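Local coordinates for protein TRAP-T family transporter, DctP (Periplasmic binding) subunit (Sulfitobacter sp. NAS-14.1, PDB 4PF8) that binds beta-D-galacturonate and probably delivers it from the periplasm to a TRAP-type membrane transporter, at residues A[266-269]-A[270-273]; A[36-39]-A[40-44]. All blocks are in the same frame, centred on the assembly; numbering follows the deposited sequence.

Contact 1 (A[266-269]-A[270-273])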
ATOM      1  N   ARG A 266      -9.381   0.459   9.805  1.00  9.27           N
ATOM      2  CA  ARG A 266      -9.700   1.770   9.235  1.00 11.59           C
ATOM      3  C   ARG A 266      -9.891   2.801  10.343  1.00 12.04           C
ATOM      4  O   ARG A 266      -9.486   3.975  10.196  1.00 11.44           O
ATOM      5  CB  ARG A 266     -10.932   1.677   8.340  1.00 10.28           C
ATOM      6  CG  ARG A 266     -10.661   0.936   7.043  1.00 10.02           C
ATOM      7  CD  ARG A 266     -11.936   0.777   6.249  1.00 11.08           C
ATOM      8  NE  ARG A 266     -11.708   0.138   4.959  1.00 11.11           N
ATOM      9  CZ  ARG A 266     -12.637  -0.001   4.032  1.00 12.15           C
ATOM     10  NH1 ARG A 266     -12.336  -0.608   2.896  1.00 12.67           N
ATOM     11  NH2 ARG A 266     -13.889   0.449   4.232  1.00 13.25           N
ATOM     12  N   LYS A 267     -10.474   2.372  11.457  1.00 10.67           N
ATOM     13  CA  LYS A 267     -10.677   3.268  12.594  1.00 12.64           C
ATOM     14  C   LYS A 267      -9.313   3.624  13.198  1.00 13.36           C
ATOM     15  O   LYS A 267      -9.033   4.794  13.469  1.00 14.59           O
ATOM     16  CB  LYS A 267     -11.632   2.635  13.624  1.00 16.36           C
ATOM     17  CG  LYS A 267     -11.453   3.086  15.070  1.00 28.11           C
ATOM     18  CD  LYS A 267     -12.181   2.128  16.030  1.00 31.96           C
ATOM     19  CE  LYS A 267     -11.731   2.313  17.482  1.00 37.80           C
ATOM     20  NZ  LYS A 267     -10.746   1.259  17.917  1.00 40.69           N
ATOM     21  N   LEU A 268      -8.448   2.630  13.344  1.00 10.49           N
ATOM     22  CA  LEU A 268      -7.126   2.865  13.901  1.00 11.23           C
ATOM     23  C   LEU A 268      -6.311   3.742  12.970  1.00 10.97           C
ATOM     24  O   LEU A 268      -5.510   4.570  13.428  1.00 11.13           O
ATOM     25  CB  LEU A 268      -6.391   1.553  14.126  1.00 10.70           C
ATOM     26  CG  LEU A 268      -6.986   0.635  15.200  1.00 13.80           C
ATOM     27  CD1 LEU A 268      -6.224  -0.670  15.283  1.00 18.06           C
ATOM     28  CD2 LEU A 268      -7.025   1.305  16.563  1.00 18.31           C
ATOM     29  N   TRP A 269      -6.482   3.551  11.667  1.00  9.62           N
ATOM     30  CA  TRP A 269      -5.724   4.339  10.684  1.00  9.70           C
ATOM     31  C   TRP A 269      -5.955   5.845  10.848  1.00 10.03           C
ATOM     32  O   TRP A 269      -5.002   6.614  10.899  1.00 10.15           O
ATOM     33  CB  TRP A 269      -6.057   3.921   9.249  1.00 11.07           C
ATOM     34  CG  TRP A 269      -5.197   4.683   8.313  1.00  8.22           C
ATOM     35  CD1 TRP A 269      -5.527   5.810   7.632  1.00  8.97           C
ATOM     36  CD2 TRP A 269      -3.828   4.427   8.038  1.00  6.74           C
ATOM     37  NE1 TRP A 269      -4.437   6.272   6.924  1.00 11.86           N
ATOM     38  CE2 TRP A 269      -3.391   5.417   7.136  1.00  7.60           C
ATOM     39  CE3 TRP A 269      -2.940   3.437   8.446  1.00  8.32           C
ATOM     40  CZ2 TRP A 269      -2.091   5.468   6.661  1.00  6.85           C
ATOM     41  CZ3 TRP A 269      -1.656   3.461   7.938  1.00  8.78           C
ATOM     42  CH2 TRP A 269      -1.240   4.483   7.077  1.00  8.91           C
ATOM     43  N   GLY A 270      -7.208   6.274  10.958  1.00 14.10           N
ATOM     44  CA  GLY A 270      -7.495   7.696  11.122  1.00 17.78           C
ATOM     45  C   GLY A 270      -6.754   8.310  12.303  1.00 14.56           C
ATOM     46  O   GLY A 270      -6.094   9.360  12.195  1.00 15.79           O
ATOM     47  N   GLU A 271      -6.836   7.619  13.436  1.00 12.25           N
ATOM     48  CA  GLU A 271      -6.174   8.042  14.663  1.00 11.97           C
ATOM     49  C   GLU A 271      -4.648   8.108  14.477  1.00 10.55           C
ATOM     50  O   GLU A 271      -4.005   9.104  14.842  1.00 12.77           O
ATOM     51  CB  GLU A 271      -6.601   7.058  15.751  1.00 16.77           C
ATOM     52  CG  GLU A 271      -5.722   6.778  16.930  1.00 32.26           C
ATOM     53  CD  GLU A 271      -6.354   5.653  17.772  1.00 34.17           C
ATOM     54  OE1 GLU A 271      -5.661   4.690  18.181  1.00 35.55           O
ATOM     55  OE2 GLU A 271      -7.585   5.724  17.980  1.00 40.59           O
ATOM     56  N   ARG A 272      -4.065   7.069  13.879  1.00 10.81           N
ATOM     57  CA  ARG A 272      -2.631   7.025  13.666  1.00  8.81           C
ATOM     58  C   ARG A 272      -2.103   8.044  12.665  1.00  9.43           C
ATOM     59  O   ARG A 272      -1.010   8.584  12.850  1.00 10.30           O
ATOM     60  CB  ARG A 272      -2.202   5.603  13.226  1.00  8.39           C
ATOM     61  CG  ARG A 272      -0.710   5.408  13.080  1.00  9.59           C
ATOM     62  CD  ARG A 272       0.026   5.731  14.355  1.00 13.45           C
ATOM     63  NE  ARG A 272       1.461   5.624  14.162  1.00 12.79           N
ATOM     64  CZ  ARG A 272       2.178   4.537  14.433  1.00 14.01           C
ATOM     65  NH1 ARG A 272       3.481   4.544  14.186  1.00 13.85           N
ATOM     66  NH2 ARG A 272       1.598   3.447  14.908  1.00 13.59           N
ATOM     67  N   GLU A 273      -2.851   8.319  11.615  1.00  8.39           N
ATOM     68  CA  GLU A 273      -2.407   9.316  10.649  1.00  9.66           C
ATOM     69  C   GLU A 273      -2.152  10.667  11.312  1.00  9.40           C
ATOM     70  O   GLU A 273      -1.086  11.269  11.128  1.00 11.54           O
ATOM     71  CB  GLU A 273      -3.398   9.418   9.490  1.00 13.98           C
ATOM     72  CG  GLU A 273      -2.807  10.041   8.221  1.00 21.12           C
ATOM     73  CD  GLU A 273      -3.266   9.316   6.954  1.00 29.10           C
ATOM     74  OE1 GLU A 273      -4.453   9.390   6.622  1.00 22.95           O
ATOM     75  OE2 GLU A 273      -2.436   8.668   6.285  1.00 37.64           O
TER
HETATM   76  O   HOH W   1      -4.413   4.198  16.001  1.00 19.35           O
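The indole of Trp269 and the carboxylate of Glu273, one helical turn apart, stand almost at right angles, their planes 85° apart. Both carboxylate oxygens gather obliquely round the indole nitrogen, OE1 of Glu273 3.1 Å from Trp269 NE1, and OE2 also lies 3.2 Å from Trp269 CZ2. With CG of Trp269 anti to the backbone N (chi1 -176°), the indole swings forward along the helix to meet this acid. Pro210 touches both side chains from helix 209-214.

Leu268 and Glu271 run alongside each other, Leu268 CD2 lying 4.0 Å from Glu271 OE1. A water donates to both Leu268 O and Glu271 OE1, the latter at 2.6 Å, and so ties the extended acid back to the preceding turn. Leu268 O has a second donor, Arg272 N at 2.9 Å, while Trp269 O accepts from Glu273 N at 2.8 Å. The bond from Gly270 N to Arg266 O is weak at 3.3 Å.

Both arginines spend their polar ends away from this turn: Arg266 on Asp119 and Tyr140 O, Arg272 on Glu213 and Asp35 O. The arrangement is a regular i to i+4 alpha-helical turn in the long helix 248-282 of a family 7 solute-binding protein, and it brings the Trp269 side chain to about 6 Å from the bound galacturonate.

Contact 2 (A[36-39]-A[40-44]); sequences YPVS and HGMEA
His40 opens the second segment by laying its imidazole beside the carbonyl that starts the helix: CD2 sits 3.1 Å from Tyr36 O. The same oxygen accepts the amide of His40 at 3.1 Å, so Tyr36, in the N-cap position, is met by both the backbone and the ring of one residue. CG of His40 lies beside its own backbone N (chi1 -60°), which folds the ring back toward the helix start, where NE2 bonds to Asp35 OD1. An alanine here would probably leave Asp35 OD1 without its imidazole partner and open a gap beside Tyr36 O.

Gly41 follows, its amide bonded to Pro37 O at 2.9 Å and tilted 23° from that carbonyl plane. Met42, modelled as selenomethionine, then points the same way as Val38, its SE 4.1 Å from Val38 CG1, while its CG passes 3.3 Å from Val38 O, the acceptor of its own amide. Glu43 donates its amide to Ser39 O and bends at chi2 (-94°), turning the carboxylate toward His63, to which OE2 is hydrogen-bonded. Ala44 closes the run with a backbone bond to His40 O.

Back in 36-39, Pro37 CD lies over one face of the Tyr36 ring, 3.4 Å above its plane, and Val38 CB sits at the edge. His32 stacks on the ring, and the hydroxyl bonds to Ser211, one of the residues lining the sugar pocket. These are the first two turns of the helix in a beta-alpha-beta unit (26-29, 37-52, 59-62), with the N-cap Tyr36 side chain about 5 Å from the bound galacturonate.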
ATOM      1  N   TYR A  36       1.325  -0.643  14.858  1.00 13.34           N
ATOM      2  CA  TYR A  36       0.937  -0.028  13.577  1.00 10.50           C
ATOM      3  C   TYR A  36      -0.491  -0.528  13.282  1.00 13.17           C
ATOM      4  O   TYR A  36      -0.836  -1.645  13.644  1.00 12.30           O
ATOM      5  CB  TYR A  36       1.906  -0.461  12.473  1.00 10.15           C
ATOM      6  CG  TYR A  36       1.861   0.400  11.230  1.00  8.19           C
ATOM      7  CD1 TYR A  36       2.541   1.606  11.190  1.00 10.29           C
ATOM      8  CD2 TYR A  36       1.176  -0.004  10.100  1.00  8.65           C
ATOM      9  CE1 TYR A  36       2.514   2.404  10.055  1.00  7.60           C
ATOM     10  CE2 TYR A  36       1.136   0.793   8.954  1.00  7.89           C
ATOM     11  CZ  TYR A  36       1.818   2.002   8.944  1.00  7.36           C
ATOM     12  OH  TYR A  36       1.803   2.781   7.788  1.00  9.01           O
ATOM     13  N   PRO A  37      -1.335   0.272  12.619  1.00 12.00           N
ATOM     14  CA  PRO A  37      -2.754  -0.120  12.461  1.00 12.55           C
ATOM     15  C   PRO A  37      -2.998  -1.437  11.719  1.00 11.21           C
ATOM     16  O   PRO A  37      -3.868  -2.239  12.094  1.00 11.49           O
ATOM     17  CB  PRO A  37      -3.352   1.049  11.668  1.00 10.76           C
ATOM     18  CG  PRO A  37      -2.529   2.212  12.107  1.00 11.91           C
ATOM     19  CD  PRO A  37      -1.118   1.689  12.269  1.00 12.87           C
ATOM     20  N   VAL A  38      -2.208  -1.666  10.682  1.00  9.70           N
ATOM     21  CA  VAL A  38      -2.262  -2.913   9.942  1.00  9.22           C
ATOM     22  C   VAL A  38      -1.996  -4.081  10.886  1.00  9.98           C
ATOM     23  O   VAL A  38      -2.713  -5.071  10.874  1.00 10.37           O
ATOM     24  CB  VAL A  38      -1.203  -2.926   8.828  1.00  8.38           C
ATOM     25  CG1 VAL A  38      -1.131  -4.305   8.176  1.00  8.46           C
ATOM     26  CG2 VAL A  38      -1.495  -1.831   7.794  1.00  9.84           C
ATOM     27  N   SER A  39      -0.947  -3.958  11.688  1.00  8.47           N
ATOM     28  CA  SER A  39      -0.559  -5.001  12.626  1.00  9.08           C
ATOM     29  C   SER A  39      -1.679  -5.357  13.595  1.00 10.64           C
ATOM     30  O   SER A  39      -1.954  -6.544  13.838  1.00 11.95           O
ATOM     31  CB  SER A  39       0.674  -4.547  13.398  1.00 11.06           C
ATOM     32  OG  SER A  39       1.599  -3.927  12.511  1.00 10.43           O
ATOM     33  N   HIS A  40      -2.317  -4.330  14.154  1.00 10.72           N
ATOM     34  CA  HIS A  40      -3.397  -4.543  15.101  1.00 12.02           C
ATOM     35  C   HIS A  40      -4.592  -5.149  14.403  1.00 13.48           C
ATOM     36  O   HIS A  40      -5.277  -6.024  14.971  1.00 13.50           O
ATOM     37  CB  HIS A  40      -3.775  -3.234  15.803  1.00 13.65           C
ATOM     38  CG  HIS A  40      -2.645  -2.635  16.575  1.00 16.00           C
ATOM     39  ND1 HIS A  40      -1.956  -3.332  17.545  1.00 24.91           N
ATOM     40  CD2 HIS A  40      -2.050  -1.424  16.490  1.00 15.77           C
ATOM     41  CE1 HIS A  40      -0.998  -2.569  18.036  1.00 26.78           C
ATOM     42  NE2 HIS A  40      -1.039  -1.403  17.419  1.00 19.43           N
ATOM     43  N   GLY A  41      -4.843  -4.720  13.168  1.00 10.84           N
ATOM     44  CA  GLY A  41      -5.913  -5.321  12.393  1.00 11.37           C
ATOM     45  C   GLY A  41      -5.705  -6.815  12.173  1.00 10.43           C
ATOM     46  O   GLY A  41      -6.628  -7.620  12.320  1.00 11.68           O
HETATM   47  N   MSE A  42      -4.490  -7.180  11.785  1.00 10.18           N
HETATM   48  CA  MSE A  42      -4.170  -8.573  11.510  1.00 10.09           C
HETATM   49  C   MSE A  42      -4.224  -9.424  12.758  1.00 11.73           C
HETATM   50  O   MSE A  42      -4.701 -10.568  12.724  1.00 11.92           O
HETATM   51  CB  MSE A  42      -2.786  -8.683  10.883  1.00  8.82           C
HETATM   52  CG  MSE A  42      -2.734  -8.109   9.466  1.00  9.64           C
HETATM   53 SE   MSE A  42      -1.020  -8.412   8.642  1.00  9.37          SE
HETATM   54  CE  MSE A  42      -1.128 -10.309   8.470  1.00 13.68           C
ATOM     55  N   GLU A  43      -3.748  -8.881  13.867  1.00 11.20           N
ATOM     56  CA  GLU A  43      -3.800  -9.639  15.109  1.00 12.49           C
ATOM     57  C   GLU A  43      -5.248  -9.846  15.540  1.00 13.47           C
ATOM     58  O   GLU A  43      -5.583 -10.898  16.057  1.00 14.72           O
ATOM     59  CB  GLU A  43      -2.977  -8.968  16.204  1.00 14.68           C
ATOM     60  CG  GLU A  43      -1.480  -8.946  15.882  1.00 16.41           C
ATOM     61  CD  GLU A  43      -0.685 -10.093  16.466  1.00 30.76           C
ATOM     62  OE1 GLU A  43      -1.287 -11.116  16.882  1.00 36.39           O
ATOM     63  OE2 GLU A  43       0.562  -9.959  16.502  1.00 27.82           O
ATOM     64  N   ALA A  44      -6.102  -8.849  15.304  1.00 13.63           N
ATOM     65  CA  ALA A  44      -7.512  -8.944  15.685  1.00 14.56           C
ATOM     66  C   ALA A  44      -8.194 -10.002  14.839  1.00 14.28           C
ATOM     67  O   ALA A  44      -9.040 -10.745  15.342  1.00 15.64           O
ATOM     68  CB  ALA A  44      -8.220  -7.611  15.533  1.00 14.75           C
TER

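How the contacts relate
From the N terminus, the chain leaves strand 26-29 and reaches contact 2 first, at the start of helix 37-52; contact 1 comes much later, midway along helix 248-282. Each is a local contact within one helix, so neither closes a long loop, and the two follow in series without nesting or crossing. In space they meet, their centres 11 Å apart. Trp269 CZ3 packs 3.5 Å from Tyr36 OH, and beside this pair Leu268 rests on His40 and Arg272 on Pro37. Together they join the long helix to the first beta-alpha-beta unit next to the galacturonate site.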